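Local coordinates for protein glutamyl-tRNA(Gln) amidotransferase subunit B, mitochondrial (Saccharomyces cerevisiae, PDB 4N0H) that forms the B subunit of a three-chain mitochondrial amidotransferase assembly and carries a catalytic domain of the GatB/GatE family, at residues B[82-88]-B[291-296]; B[29-35]-B[48-53]; B[211-215]-B[226-230]; B[131-137]-B[172-178]. One frame throughout, in Å; residues are numbered along the deposited sequence.

Interaction 1 of 4, residues B[82-88]-B[291-296]; sequences VNSISQF and LPYINL
Tyr293 is lined by Ile85 and Gln87 from CB out to CE1. Its CB starts 3.8 Å from Ile85 CG2, and the same methyl group continues onto the ring, 3.7 Å from Tyr293 CG, in an off-centre CH-pi contact. Next, Tyr293 CD1 meets Gln87 CB, which lies at the ring edge and in its plane. Tyr293 CE1 then comes 3.4 Å from Gln87 OE1. The two side chains run alongside each other and point the same way, with only 17° between the amide and ring planes.

Next to these side chains, Ser86 and Ile294 form an antiparallel hydrogen-bonded pair. This single beta bridge joins the loop between strands 81-82 and 89-92 to the loop that leads from strand 286-287 to helix 298-306. Ser86 N approaches Ile294 O on a lone pair, and the return bond from Ile294 N to Ser86 O is short at 2.7 Å. Ser86 OG sits between its own backbone N and carbonyl carbon (chi1 66°), which places it 3.2 Å from Ile294 CB, a tight fit. Where the backbones part, a water accepts from Leu296 N at 2.9 Å and lies close to the carbonyl oxygens of Ser84 and Ile294. The other branch of Ile85 reaches Asn295, with Ile85 CD1 3.6 Å from Asn295 CG. Asn295 OD1 also makes a weak hydrogen bond to Gln109 of subunit F.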
# COMPACT_ATOMS: atom_id res chain seq x y z
N VAL B 82 -2.96 -14.88 -23.59
CA VAL B 82 -3.25 -14.34 -22.27
C VAL B 82 -2.10 -14.64 -21.32
O VAL B 82 -1.65 -15.79 -21.23
CB VAL B 82 -4.55 -14.93 -21.69
CG1 VAL B 82 -4.77 -14.45 -20.26
CG2 VAL B 82 -5.74 -14.56 -22.58
N ASN B 83 -1.62 -13.61 -20.63
CA ASN B 83 -0.51 -13.76 -19.70
C ASN B 83 -0.88 -14.71 -18.56
O ASN B 83 -1.98 -14.63 -18.02
CB ASN B 83 -0.11 -12.39 -19.14
CG ASN B 83 1.38 -12.29 -18.88
OD1 ASN B 83 2.07 -13.29 -18.71
ND2 ASN B 83 1.89 -11.06 -18.84
N SER B 84 0.04 -15.60 -18.21
CA SER B 84 -0.19 -16.53 -17.11
C SER B 84 -0.41 -15.77 -15.81
O SER B 84 -1.29 -16.11 -15.02
CB SER B 84 1.00 -17.48 -16.96
OG SER B 84 2.20 -16.76 -16.80
N ILE B 85 0.38 -14.72 -15.62
CA ILE B 85 0.21 -13.81 -14.50
C ILE B 85 0.21 -12.39 -15.03
O ILE B 85 1.14 -11.97 -15.72
CB ILE B 85 1.38 -13.92 -13.50
CG1 ILE B 85 1.43 -15.32 -12.86
CG2 ILE B 85 1.27 -12.85 -12.42
CD1 ILE B 85 0.32 -15.57 -11.87
N SER B 86 -0.85 -11.64 -14.73
CA SER B 86 -0.79 -10.20 -14.94
C SER B 86 -1.02 -9.45 -13.62
O SER B 86 -1.50 -10.03 -12.64
CB SER B 86 -1.74 -9.73 -16.05
OG SER B 86 -3.10 -9.92 -15.71
N GLN B 87 -0.66 -8.18 -13.60
CA GLN B 87 -0.71 -7.40 -12.38
C GLN B 87 -0.95 -5.94 -12.72
O GLN B 87 -0.76 -5.52 -13.87
CB GLN B 87 0.62 -7.52 -11.62
CG GLN B 87 1.82 -7.14 -12.46
CD GLN B 87 3.07 -6.85 -11.64
OE1 GLN B 87 3.38 -7.56 -10.68
NE2 GLN B 87 3.79 -5.79 -12.00
N PHE B 88 -1.38 -5.17 -11.73
CA PHE B 88 -1.57 -3.75 -11.90
C PHE B 88 -0.43 -2.98 -11.23
O PHE B 88 0.01 -3.35 -10.14
CB PHE B 88 -2.91 -3.31 -11.32
CG PHE B 88 -4.09 -3.79 -12.11
CD1 PHE B 88 -4.70 -5.00 -11.80
CD2 PHE B 88 -4.57 -3.06 -13.17
CE1 PHE B 88 -5.78 -5.45 -12.54
CE2 PHE B 88 -5.65 -3.50 -13.91
CZ PHE B 88 -6.25 -4.70 -13.60
N LEU B 291 -3.25 -5.29 -4.56
CA LEU B 291 -4.02 -6.10 -5.49
C LEU B 291 -3.36 -7.45 -5.77
O LEU B 291 -2.16 -7.52 -6.00
CB LEU B 291 -4.24 -5.33 -6.80
CG LEU B 291 -5.07 -4.05 -6.66
CD1 LEU B 291 -4.90 -3.17 -7.88
CD2 LEU B 291 -6.54 -4.39 -6.45
N PRO B 292 -4.16 -8.53 -5.75
CA PRO B 292 -3.63 -9.85 -6.09
C PRO B 292 -3.28 -9.93 -7.57
O PRO B 292 -3.88 -9.21 -8.36
CB PRO B 292 -4.82 -10.79 -5.81
CG PRO B 292 -5.77 -9.99 -4.96
CD PRO B 292 -5.58 -8.57 -5.39
N TYR B 293 -2.32 -10.78 -7.94
CA TYR B 293 -2.05 -11.07 -9.34
C TYR B 293 -3.31 -11.58 -10.03
O TYR B 293 -4.17 -12.18 -9.39
CB TYR B 293 -0.98 -12.15 -9.47
CG TYR B 293 0.41 -11.78 -9.01
CD1 TYR B 293 0.99 -10.58 -9.40
CD2 TYR B 293 1.14 -12.63 -8.20
CE1 TYR B 293 2.27 -10.24 -8.98
CE2 TYR B 293 2.41 -12.31 -7.79
CZ TYR B 293 2.98 -11.12 -8.17
OH TYR B 293 4.25 -10.81 -7.74
N ILE B 294 -3.42 -11.33 -11.33
CA ILE B 294 -4.43 -12.00 -12.13
C ILE B 294 -3.83 -13.34 -12.57
O ILE B 294 -2.91 -13.37 -13.37
CB ILE B 294 -4.81 -11.17 -13.37
CG1 ILE B 294 -5.54 -9.89 -12.96
CG2 ILE B 294 -5.68 -11.99 -14.34
CD1 ILE B 294 -5.94 -9.02 -14.12
N ASN B 295 -4.36 -14.43 -12.01
CA ASN B 295 -3.86 -15.77 -12.32
C ASN B 295 -4.99 -16.68 -12.77
O ASN B 295 -5.64 -17.33 -11.96
CB ASN B 295 -3.15 -16.37 -11.11
CG ASN B 295 -2.52 -17.71 -11.40
OD1 ASN B 295 -2.42 -18.14 -12.55
ND2 ASN B 295 -2.08 -18.39 -10.35
N LEU B 296 -5.23 -16.72 -14.08
CA LEU B 296 -6.39 -17.43 -14.61
C LEU B 296 -6.06 -18.89 -14.88
O LEU B 296 -4.99 -19.22 -15.38
CB LEU B 296 -6.87 -16.74 -15.89
CG LEU B 296 -7.13 -15.25 -15.67
CD1 LEU B 296 -7.36 -14.52 -16.98
CD2 LEU B 296 -8.31 -15.06 -14.73
O HOH W 1 -3.57 -14.91 -15.63

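Interaction 2 of 4, residues B[29-35]-B[48-53]; sequences KLFSQST and HTSYYD
A chain fully extended beyond CG takes Lys29 across to Asp53, which comes from the opposite direction, while Ser32 holds OG anti to its backbone N (chi1 173°), which aims it at the Ser50 hydroxyl. The ammonium group of Lys29 donates to His48 O at 3.0 Å, nearly in line with the carbonyl bond, and makes a weaker, salt-bridging bond from NZ to Asp53 OD2. It has a further strong partner in Ser165 O, and the backbone oxygen of Asn163 also accepts from it.

Asp53 OD2 gathers donors from both segments. Ser34 OG reaches it at 2.6 Å on the syn side, only 16° out of the carboxylate plane, whereas Ser50 N comes from above that plane at 3.1 Å. Ser50 OG in turn accepts from Asp53 N at 3.1 Å, an ST motif that ties down the short turn of helical backbone at 51-53, with the two residues bonded reciprocally. The Ser50 hydroxyl also pairs with Ser32 OG at 2.7 Å, in a bond that either could donate. Asp53 OD1, the second carboxylate oxygen, is held by Asn166.

Beside this polar cluster, Tyr52 lays one ring face under Phe31 O, offset toward the rim, and its CE2 lies 3.8 Å from Phe31 CB. At the far end Thr35 CB packs 3.7 Å from His48 ND1. That nitrogen is hydrogen-bonded to Ser132 of subunit F, and Thr35 OG1 to Gln124 of the same subunit, where these two parts of the long connection between strand 14-23 and helix 65-78 meet the neighbouring chain.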
# COMPACT_ATOMS: atom_id res chain seq x y z
N LYS B 29 -17.66 0.21 -12.16
CA LYS B 29 -16.30 0.66 -12.47
C LYS B 29 -15.24 -0.41 -12.23
O LYS B 29 -15.57 -1.53 -11.87
CB LYS B 29 -15.97 1.92 -11.67
CG LYS B 29 -16.82 3.13 -12.04
CD LYS B 29 -16.25 4.37 -11.37
CE LYS B 29 -17.16 5.57 -11.52
NZ LYS B 29 -16.50 6.77 -10.92
N LEU B 30 -13.98 -0.04 -12.44
CA LEU B 30 -12.88 -1.01 -12.45
C LEU B 30 -12.46 -1.52 -11.06
O LEU B 30 -12.38 -2.73 -10.83
CB LEU B 30 -11.67 -0.43 -13.19
CG LEU B 30 -10.49 -1.37 -13.39
CD1 LEU B 30 -10.95 -2.66 -14.07
CD2 LEU B 30 -9.39 -0.71 -14.21
N PHE B 31 -12.18 -0.61 -10.14
CA PHE B 31 -11.74 -1.00 -8.80
C PHE B 31 -12.73 -0.61 -7.70
O PHE B 31 -12.39 -0.56 -6.52
CB PHE B 31 -10.34 -0.44 -8.51
CG PHE B 31 -9.27 -1.05 -9.37
CD1 PHE B 31 -8.86 -2.35 -9.16
CD2 PHE B 31 -8.70 -0.33 -10.41
CE1 PHE B 31 -7.88 -2.93 -9.95
CE2 PHE B 31 -7.72 -0.89 -11.20
CZ PHE B 31 -7.32 -2.20 -10.98
N SER B 32 -13.96 -0.31 -8.11
CA SER B 32 -15.04 0.01 -7.19
C SER B 32 -16.34 -0.40 -7.87
O SER B 32 -16.41 -0.44 -9.10
CB SER B 32 -15.06 1.51 -6.90
OG SER B 32 -16.21 1.86 -6.14
N GLN B 33 -17.36 -0.71 -7.09
CA GLN B 33 -18.63 -1.13 -7.68
C GLN B 33 -19.60 0.04 -7.93
O GLN B 33 -20.79 -0.17 -8.17
CB GLN B 33 -19.30 -2.23 -6.85
CG GLN B 33 -18.63 -3.59 -7.01
CD GLN B 33 -18.60 -4.05 -8.46
OE1 GLN B 33 -19.64 -4.22 -9.09
NE2 GLN B 33 -17.40 -4.24 -9.00
N SER B 34 -19.08 1.26 -7.89
CA SER B 34 -19.86 2.43 -8.27
C SER B 34 -20.24 2.35 -9.74
O SER B 34 -19.60 1.65 -10.53
CB SER B 34 -19.09 3.72 -7.97
OG SER B 34 -17.75 3.62 -8.44
N THR B 35 -21.29 3.08 -10.12
CA THR B 35 -21.86 2.97 -11.45
C THR B 35 -20.95 3.49 -12.55
O THR B 35 -20.37 4.57 -12.45
CB THR B 35 -23.22 3.71 -11.52
OG1 THR B 35 -24.12 3.13 -10.56
CG2 THR B 35 -23.82 3.62 -12.92
N HIS B 48 -21.76 9.59 -9.34
CA HIS B 48 -21.41 8.18 -9.45
C HIS B 48 -20.02 7.93 -8.88
O HIS B 48 -19.13 7.44 -9.59
CB HIS B 48 -21.45 7.75 -10.92
CG HIS B 48 -22.78 7.94 -11.57
ND1 HIS B 48 -23.93 7.31 -11.14
CD2 HIS B 48 -23.15 8.70 -12.64
CE1 HIS B 48 -24.94 7.67 -11.91
NE2 HIS B 48 -24.50 8.51 -12.82
N THR B 49 -19.84 8.26 -7.60
CA THR B 49 -18.52 8.18 -6.98
C THR B 49 -18.55 7.57 -5.58
O THR B 49 -19.17 8.12 -4.66
CB THR B 49 -17.88 9.58 -6.87
OG1 THR B 49 -18.79 10.47 -6.23
CG2 THR B 49 -17.54 10.13 -8.25
N SER B 50 -17.86 6.45 -5.41
CA SER B 50 -17.72 5.81 -4.11
C SER B 50 -16.69 6.52 -3.25
O SER B 50 -16.03 7.45 -3.70
CB SER B 50 -17.29 4.36 -4.32
OG SER B 50 -16.08 4.33 -5.06
N TYR B 51 -16.56 6.07 -2.00
CA TYR B 51 -15.49 6.54 -1.13
C TYR B 51 -14.15 6.32 -1.82
O TYR B 51 -13.27 7.19 -1.77
CB TYR B 51 -15.51 5.81 0.21
CG TYR B 51 -16.79 5.98 1.02
CD1 TYR B 51 -17.50 7.18 0.99
CD2 TYR B 51 -17.27 4.95 1.81
CE1 TYR B 51 -18.66 7.34 1.73
CE2 TYR B 51 -18.43 5.09 2.55
CZ TYR B 51 -19.12 6.28 2.51
OH TYR B 51 -20.27 6.40 3.26
N TYR B 52 -13.99 5.18 -2.48
CA TYR B 52 -12.75 4.87 -3.18
C TYR B 52 -12.49 5.81 -4.36
O TYR B 52 -11.36 6.23 -4.58
CB TYR B 52 -12.71 3.42 -3.67
CG TYR B 52 -11.54 3.14 -4.58
CD1 TYR B 52 -10.28 2.86 -4.07
CD2 TYR B 52 -11.69 3.17 -5.97
CE1 TYR B 52 -9.20 2.62 -4.91
CE2 TYR B 52 -10.63 2.93 -6.81
CZ TYR B 52 -9.38 2.66 -6.28
OH TYR B 52 -8.33 2.42 -7.13
N ASP B 53 -13.54 6.12 -5.12
CA ASP B 53 -13.40 6.99 -6.29
C ASP B 53 -12.87 8.37 -5.90
O ASP B 53 -12.17 9.02 -6.67
CB ASP B 53 -14.73 7.14 -7.04
CG ASP B 53 -15.19 5.85 -7.69
OD1 ASP B 53 -14.36 4.94 -7.91
OD2 ASP B 53 -16.40 5.75 -8.00

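Interaction 3 of 4, residues B[211-215]-B[226-230]; sequences RVDVN and LKNLP
Val214 and Leu226 form the tight end of this contact. They are an antiparallel hydrogen-bonded pair in the hairpin of strands 210-218 and 224-226. Leu226 N gives a short bond of 2.7 Å to Val214 O, and Val214 N returns an almost straight one of 3.2 Å to Leu226 O (176° at the hydrogen). On the buried side the side chains of Val214 and Leu229 cross at about a right angle, Val214 CG2 lying 3.9 Å from Leu229 CD1. Ile235 and Ala238 of helix 232-248 pack against this apolar face.

The opposite side is more open and more polar. Lys227 bends at chi2 and chi4, and its aliphatic CD comes 3.6 Å from Asp213 CG. Its ammonium group does not close on the carboxylate: NZ stays 4.9 Å from Asp213 OD2 and makes a long, weak ion pair with Glu225. Farther along, the backbones separate and a water fills in, accepting from Val212 N at 2.9 Å and donating to Leu229 O at 2.7 Å.

Direct backbone bonds and branched side chains thus secure the buried end, whereas the Asp213-Lys227 pair adds a packing contact of the lysine chain and probably a long-range electrostatic attraction.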
# COMPACT_ATOMS: atom_id res chain seq x y z
N ARG B 211 -10.36 6.15 -28.03
CA ARG B 211 -9.38 7.21 -28.26
C ARG B 211 -8.17 6.61 -28.95
O ARG B 211 -7.64 5.58 -28.53
CB ARG B 211 -8.97 7.85 -26.93
CG ARG B 211 -10.13 8.30 -26.06
CD ARG B 211 -9.74 8.38 -24.59
NE ARG B 211 -10.92 8.35 -23.72
CZ ARG B 211 -10.88 8.12 -22.41
NH1 ARG B 211 -9.71 7.90 -21.82
NH2 ARG B 211 -12.00 8.10 -21.70
N VAL B 212 -7.71 7.27 -30.01
CA VAL B 212 -6.62 6.74 -30.82
C VAL B 212 -5.39 7.64 -30.83
O VAL B 212 -5.44 8.76 -31.33
CB VAL B 212 -7.07 6.50 -32.27
CG1 VAL B 212 -5.93 5.92 -33.09
CG2 VAL B 212 -8.28 5.59 -32.31
N ASP B 213 -4.29 7.15 -30.27
CA ASP B 213 -2.99 7.81 -30.42
C ASP B 213 -2.23 7.11 -31.54
O ASP B 213 -2.47 5.94 -31.83
CB ASP B 213 -2.18 7.73 -29.13
CG ASP B 213 -2.82 8.50 -27.99
OD1 ASP B 213 -3.56 9.47 -28.26
OD2 ASP B 213 -2.57 8.13 -26.82
N VAL B 214 -1.31 7.84 -32.17
CA VAL B 214 -0.51 7.29 -33.26
C VAL B 214 0.98 7.44 -32.94
O VAL B 214 1.39 8.44 -32.36
CB VAL B 214 -0.80 8.01 -34.59
CG1 VAL B 214 0.02 7.42 -35.73
CG2 VAL B 214 -2.28 7.94 -34.92
N ASN B 215 1.77 6.44 -33.31
CA ASN B 215 3.22 6.59 -33.35
C ASN B 215 3.74 6.21 -34.73
O ASN B 215 3.29 5.22 -35.31
CB ASN B 215 3.89 5.76 -32.26
CG ASN B 215 3.53 4.29 -32.34
OD1 ASN B 215 2.66 3.81 -31.62
ND2 ASN B 215 4.21 3.56 -33.23
N LEU B 226 1.77 11.12 -32.20
CA LEU B 226 0.76 12.16 -32.33
C LEU B 226 -0.35 11.97 -31.29
O LEU B 226 -0.98 10.91 -31.24
CB LEU B 226 0.15 12.15 -33.73
CG LEU B 226 1.12 12.24 -34.91
CD1 LEU B 226 0.40 11.98 -36.22
CD2 LEU B 226 1.81 13.60 -34.93
N LYS B 227 -0.59 12.99 -30.48
CA LYS B 227 -1.59 12.91 -29.42
C LYS B 227 -2.77 13.84 -29.65
O LYS B 227 -2.72 14.72 -30.52
CB LYS B 227 -0.95 13.22 -28.06
CG LYS B 227 0.25 12.34 -27.71
CD LYS B 227 -0.16 10.90 -27.49
CE LYS B 227 1.02 10.05 -27.03
NZ LYS B 227 1.60 10.56 -25.76
N ASN B 228 -3.83 13.65 -28.87
CA ASN B 228 -5.03 14.48 -28.94
C ASN B 228 -5.67 14.54 -30.32
O ASN B 228 -5.78 15.61 -30.93
CB ASN B 228 -4.76 15.89 -28.40
CG ASN B 228 -4.41 15.88 -26.92
OD1 ASN B 228 -5.30 15.80 -26.06
ND2 ASN B 228 -3.12 15.96 -26.61
N LEU B 229 -6.10 13.38 -30.81
CA LEU B 229 -6.81 13.27 -32.07
C LEU B 229 -8.25 12.84 -31.77
O LEU B 229 -8.48 11.72 -31.33
CB LEU B 229 -6.12 12.26 -32.98
CG LEU B 229 -4.62 12.53 -33.17
CD1 LEU B 229 -3.90 11.31 -33.73
CD2 LEU B 229 -4.42 13.73 -34.07
N PRO B 230 -9.21 13.74 -32.01
CA PRO B 230 -10.60 13.59 -31.54
C PRO B 230 -11.49 12.72 -32.43
O PRO B 230 -12.47 12.16 -31.93
CB PRO B 230 -11.13 15.03 -31.53
CG PRO B 230 -10.02 15.90 -32.13
CD PRO B 230 -9.04 14.99 -32.78
O HOH W 2 -9.48 9.28 -31.02

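Interaction 4 of 4, residues B[131-137]-B[172-178]; sequences KEIGILQ and LVTKPDF
The Phe178 ring carries Ile133 CD1 over one face, 3.7 Å above the plane and offset toward the rim, a CH-pi contact. The second branch of the same isoleucine adds to it, CG2 lying 3.6 Å from Phe178 CZ, while Thr174 OG1 lies at the ring edge, in its plane. The other flat group, the carboxylate of Asp177, is used on the anti side of OD2, which accepts from Gly134 N at 3.0 Å with the donor 35° out of the plane. Asp177 also offers its backbone oxygen to Lys131 NZ, in the carbonyl plane.

Gly134 has no side chain, and Lys175 passes closely over this part of the strand, its CD 3.7 Å from Gly134 C. Lys175 N donates to Gly134 O at 2.8 Å from above the carbonyl plane, and NZ reaches on to Ile135 O in a weak bond. Just beyond, Leu136 and Gln137 both face Val173 in a classic beta bulge: Val173 O takes a short bond of 2.6 Å from Leu136 N and a weak one from Gln137 N, while Val173 N donates to Gln137 O at 3.0 Å. Past strand 168-174 the chain folds through an inverse gamma turn centred on Pro176. Thr174 OG1 and Asp177 N bind Lys175 O from opposite faces of its plane.

Strand 130-142 is flanked on its other edge by strand 102-120, and strand 168-174 by strand 14-23. Helix 181-197 packs over Leu172, Thr174 and Phe178, with Phe187 meeting the Phe178 ring edge-to-face.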
# COMPACT_ATOMS: atom_id res chain seq x y z
N LYS B 131 -3.60 -8.22 -45.62
CA LYS B 131 -2.65 -7.52 -44.77
C LYS B 131 -3.01 -7.72 -43.30
O LYS B 131 -4.10 -7.35 -42.87
CB LYS B 131 -2.66 -6.03 -45.11
CG LYS B 131 -1.91 -5.14 -44.13
CD LYS B 131 -0.41 -5.34 -44.22
CE LYS B 131 0.32 -4.24 -43.46
NZ LYS B 131 1.80 -4.43 -43.44
N GLU B 132 -2.09 -8.31 -42.54
CA GLU B 132 -2.33 -8.51 -41.12
C GLU B 132 -1.64 -7.45 -40.27
O GLU B 132 -0.49 -7.08 -40.53
CB GLU B 132 -1.94 -9.93 -40.68
CG GLU B 132 -0.47 -10.12 -40.35
CD GLU B 132 -0.21 -11.39 -39.56
OE1 GLU B 132 0.45 -11.31 -38.50
OE2 GLU B 132 -0.66 -12.47 -40.00
N ILE B 133 -2.37 -6.95 -39.28
CA ILE B 133 -1.82 -5.98 -38.33
C ILE B 133 -1.60 -6.67 -36.99
O ILE B 133 -2.56 -7.02 -36.30
CB ILE B 133 -2.79 -4.80 -38.12
CG1 ILE B 133 -3.17 -4.16 -39.46
CG2 ILE B 133 -2.17 -3.77 -37.19
CD1 ILE B 133 -2.02 -3.48 -40.17
N GLY B 134 -0.34 -6.87 -36.63
CA GLY B 134 -0.01 -7.54 -35.38
C GLY B 134 -0.30 -6.69 -34.15
O GLY B 134 -0.17 -5.47 -34.18
N ILE B 135 -0.70 -7.35 -33.07
CA ILE B 135 -0.94 -6.68 -31.80
C ILE B 135 0.23 -6.91 -30.86
O ILE B 135 0.67 -8.05 -30.67
CB ILE B 135 -2.23 -7.19 -31.12
CG1 ILE B 135 -3.41 -7.13 -32.10
CG2 ILE B 135 -2.53 -6.40 -29.86
CD1 ILE B 135 -3.73 -5.74 -32.61
N LEU B 136 0.75 -5.84 -30.27
CA LEU B 136 1.85 -5.96 -29.31
C LEU B 136 1.30 -6.50 -28.00
O LEU B 136 1.72 -7.56 -27.53
CB LEU B 136 2.49 -4.58 -29.07
CG LEU B 136 3.95 -4.46 -28.64
CD1 LEU B 136 4.24 -3.03 -28.20
CD2 LEU B 136 4.34 -5.43 -27.54
N GLN B 137 0.36 -5.77 -27.42
CA GLN B 137 -0.19 -6.14 -26.12
C GLN B 137 -1.55 -5.51 -25.84
O GLN B 137 -2.01 -4.63 -26.57
CB GLN B 137 0.79 -5.77 -25.01
CG GLN B 137 1.04 -4.28 -24.90
CD GLN B 137 2.19 -3.96 -23.97
OE1 GLN B 137 2.08 -3.09 -23.11
NE2 GLN B 137 3.30 -4.67 -24.13
N LEU B 172 -5.11 -1.07 -26.31
CA LEU B 172 -4.57 -1.99 -27.30
C LEU B 172 -3.42 -1.33 -28.05
O LEU B 172 -3.59 -0.24 -28.61
CB LEU B 172 -5.66 -2.44 -28.27
CG LEU B 172 -5.27 -3.37 -29.42
CD1 LEU B 172 -6.33 -4.42 -29.63
CD2 LEU B 172 -5.03 -2.59 -30.70
N VAL B 173 -2.26 -1.97 -28.04
CA VAL B 173 -1.12 -1.45 -28.78
C VAL B 173 -0.76 -2.38 -29.94
O VAL B 173 -0.49 -3.56 -29.74
CB VAL B 173 0.10 -1.27 -27.87
CG1 VAL B 173 1.22 -0.54 -28.61
CG2 VAL B 173 -0.28 -0.51 -26.61
N THR B 174 -0.79 -1.84 -31.15
CA THR B 174 -0.41 -2.62 -32.33
C THR B 174 1.09 -2.53 -32.54
O THR B 174 1.76 -1.64 -32.01
CB THR B 174 -1.10 -2.11 -33.60
OG1 THR B 174 -0.46 -0.91 -34.05
CG2 THR B 174 -2.57 -1.83 -33.35
N LYS B 175 1.63 -3.45 -33.33
CA LYS B 175 3.00 -3.34 -33.81
C LYS B 175 3.00 -2.28 -34.92
O LYS B 175 1.95 -1.96 -35.46
CB LYS B 175 3.48 -4.70 -34.33
CG LYS B 175 3.83 -5.66 -33.21
CD LYS B 175 3.34 -7.07 -33.50
CE LYS B 175 3.58 -7.99 -32.30
NZ LYS B 175 2.97 -9.33 -32.50
N PRO B 176 4.18 -1.73 -35.24
CA PRO B 176 4.24 -0.70 -36.29
C PRO B 176 4.02 -1.27 -37.69
O PRO B 176 4.87 -1.07 -38.57
CB PRO B 176 5.67 -0.15 -36.17
CG PRO B 176 6.15 -0.59 -34.82
CD PRO B 176 5.48 -1.89 -34.56
N ASP B 177 2.90 -1.95 -37.91
CA ASP B 177 2.67 -2.67 -39.16
C ASP B 177 1.96 -1.85 -40.24
O ASP B 177 1.80 -2.31 -41.36
CB ASP B 177 1.88 -3.96 -38.90
CG ASP B 177 2.75 -5.07 -38.33
OD1 ASP B 177 3.95 -4.82 -38.12
OD2 ASP B 177 2.22 -6.18 -38.10
N PHE B 178 1.55 -0.63 -39.90
CA PHE B 178 0.84 0.21 -40.85
C PHE B 178 1.79 0.91 -41.82
O PHE B 178 2.70 1.62 -41.41
CB PHE B 178 -0.02 1.25 -40.13
CG PHE B 178 -1.15 0.65 -39.34
CD1 PHE B 178 -2.36 0.36 -39.95
CD2 PHE B 178 -1.00 0.38 -37.99
CE1 PHE B 178 -3.40 -0.19 -39.23
CE2 PHE B 178 -2.03 -0.17 -37.27
CZ PHE B 178 -3.24 -0.45 -37.88

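Interactions 3 and 4 belong to one sheet: strands 210-218 and 168-174 both pair with strand 14-23, and the centres of the two contacts lie about 15 Å apart. Each combines backbone bonding, interrupted by a bulge in interaction 4 and giving way to a water in interaction 3, with apolar packing against a helix. Interactions 1 and 2 instead join loops on the side facing subunit F, and they touch each other where Phe31 of 29-35 meets Phe88 and Leu291. Interaction 2 is the most thoroughly buried of the four, yet it relies on a salt bridge and hydroxyl bonds. Interaction 1 has a single backbone bridge and a water among mostly apolar side chains. Partly exposed charged residues border both sheet contacts.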